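Putative metallopeptidase (Corynebacterium diphtheriae, PDB 3QOC) is probably a metal-dependent aminopeptidase of the creatinase/prolidase type, of which this chain is the N-terminal domain without the metallopeptidase domain that follows. Local coordinates at residues Thr44-Ala49 with Gly64-Gln69. Residues are numbered along the deposited sequence; the frame is centred on the assembly and turned at random.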
# COMPACT_ATOMS: atom_id res chain seq x y z
N THR A 44 0.12 9.67 9.85
CA THR A 44 0.22 9.25 11.26
C THR A 44 -1.09 8.70 11.88
O THR A 44 -1.14 8.47 13.05
CB THR A 44 0.68 10.41 12.15
OG1 THR A 44 -0.28 11.47 12.09
CG2 THR A 44 2.04 10.98 11.67
N GLY A 45 -2.16 8.53 11.13
CA GLY A 45 -3.40 8.03 11.74
C GLY A 45 -3.35 6.54 12.03
O GLY A 45 -2.33 5.88 11.82
N SER A 46 -4.46 5.98 12.49
CA SER A 46 -4.50 4.67 13.08
C SER A 46 -5.20 3.66 12.18
O SER A 46 -5.36 2.50 12.57
CB SER A 46 -5.24 4.76 14.41
OG SER A 46 -6.56 5.31 14.19
N ASN A 47 -5.62 4.06 10.99
CA ASN A 47 -6.22 3.11 10.05
C ASN A 47 -5.89 3.57 8.63
O ASN A 47 -6.15 4.72 8.29
CB ASN A 47 -7.75 3.05 10.28
CG ASN A 47 -8.47 2.16 9.26
OD1 ASN A 47 -8.04 1.05 8.97
ND2 ASN A 47 -9.57 2.64 8.75
N ALA A 48 -5.23 2.70 7.87
CA ALA A 48 -4.79 2.96 6.50
C ALA A 48 -4.38 1.67 5.85
O ALA A 48 -4.06 0.67 6.54
CB ALA A 48 -3.61 4.02 6.45
N ALA A 49 -4.31 1.74 4.52
CA ALA A 49 -3.60 0.71 3.69
C ALA A 49 -2.99 1.45 2.55
O ALA A 49 -3.43 2.55 2.22
CB ALA A 49 -4.56 -0.37 3.20
N GLY A 64 -13.26 7.80 6.73
CA GLY A 64 -13.76 9.17 6.59
C GLY A 64 -13.25 10.11 7.65
O GLY A 64 -13.13 11.32 7.42
N ARG A 65 -12.88 9.58 8.81
CA ARG A 65 -12.33 10.45 9.87
C ARG A 65 -11.00 11.09 9.45
O ARG A 65 -10.65 12.19 9.91
CB ARG A 65 -12.27 9.67 11.19
CG ARG A 65 -11.06 9.75 11.96
CD ARG A 65 -11.07 8.56 12.98
NE ARG A 65 -10.81 7.25 12.34
CZ ARG A 65 -10.17 6.25 12.94
NH1 ARG A 65 -9.75 6.33 14.22
NH2 ARG A 65 -9.95 5.14 12.24
N TYR A 66 -10.29 10.47 8.51
CA TYR A 66 -8.94 10.90 8.22
C TYR A 66 -8.76 11.52 6.80
O TYR A 66 -7.64 11.77 6.39
CB TYR A 66 -8.02 9.77 8.40
CG TYR A 66 -7.69 9.29 9.80
CD1 TYR A 66 -7.18 10.11 10.72
CD2 TYR A 66 -7.82 7.97 10.12
CE1 TYR A 66 -6.81 9.64 11.97
CE2 TYR A 66 -7.44 7.49 11.33
CZ TYR A 66 -6.95 8.34 12.27
OH TYR A 66 -6.50 7.87 13.51
N ILE A 67 -9.85 11.76 6.07
CA ILE A 67 -9.73 12.30 4.69
C ILE A 67 -9.07 13.65 4.63
O ILE A 67 -8.19 13.88 3.79
CB ILE A 67 -11.10 12.35 4.01
CG1 ILE A 67 -11.62 10.93 3.84
CG2 ILE A 67 -11.07 12.98 2.54
CD1 ILE A 67 -10.69 10.05 3.11
N THR A 68 -9.46 14.56 5.50
CA THR A 68 -8.79 15.83 5.56
C THR A 68 -7.35 15.60 5.98
O THR A 68 -6.48 16.09 5.36
CB THR A 68 -9.52 16.85 6.47
OG1 THR A 68 -10.80 17.17 5.89
CG2 THR A 68 -8.71 18.15 6.63
N GLN A 69 -7.07 14.80 7.00
CA GLN A 69 -5.70 14.73 7.46
C GLN A 69 -4.74 14.12 6.40
O GLN A 69 -3.60 14.48 6.35
CB GLN A 69 -5.62 13.91 8.74
CG GLN A 69 -4.21 13.63 9.27
CD GLN A 69 -4.21 12.83 10.59
OE1 GLN A 69 -3.35 11.95 10.81
NE2 GLN A 69 -5.18 13.09 11.45
O HOH W 1 -8.55 3.25 14.11
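Tyr66 reaches across to the loop at Gly45 and Ser46 and illustrates how one aromatic side chain can tie a loop to the start of a helix. The residue occupies the N-cap position of helix 67-73, and its CB is directed at the loop. With CG anti to its own carbonyl carbon (chi1 -73°), the ring is carried straight out to the loop backbone. Along one flank CD2 lies near Asn47 O and CE2 comes to 3.5 Å from Ser46 N; on the other, CE1 packs 3.8 Å from the CA of Gly45, a residue without a side chain. Further out, CZ lies against Gly45 CA and 3.4 Å from Ser46 N. At the tip, Tyr66 OH and Ser46 OG form a hydrogen bond of 2.6 Å, with the serine oxygen lying in the ring plane at its edge. Tyr66 OH also comes to 3.0 Å from Ser46 N.

A second layer covers the tyrosine. The guanidinium of Arg65 lies over CE2, while Arg65 CG sits 3.9 Å above the ring, over its centre, on one face. A bend at chi3 (73°) directs the guanidinium towards the loop, where NH2 lies 3.6 Å from Asn47 CB. Water 1, in the guanidinium plane, accepts a hydrogen bond from Arg65 NH2 (3.0 Å) and shares another with Ser46 OG. Asp63 joins the two sides again, in a salt bridge with Arg65 NH2 and a hydrogen bond with Asn47 ND2.

This surface contact pins the loop between helix 34-41 and strand 49-53 against the N-terminal turn of helix 67-73. Phe43 meets the Tyr66 ring edge-to-face, and Ala49 begins the antiparallel pairing with strand 58-62 through Ser61, within the mixed sheet of the creatinase/prolidase N-terminal domain.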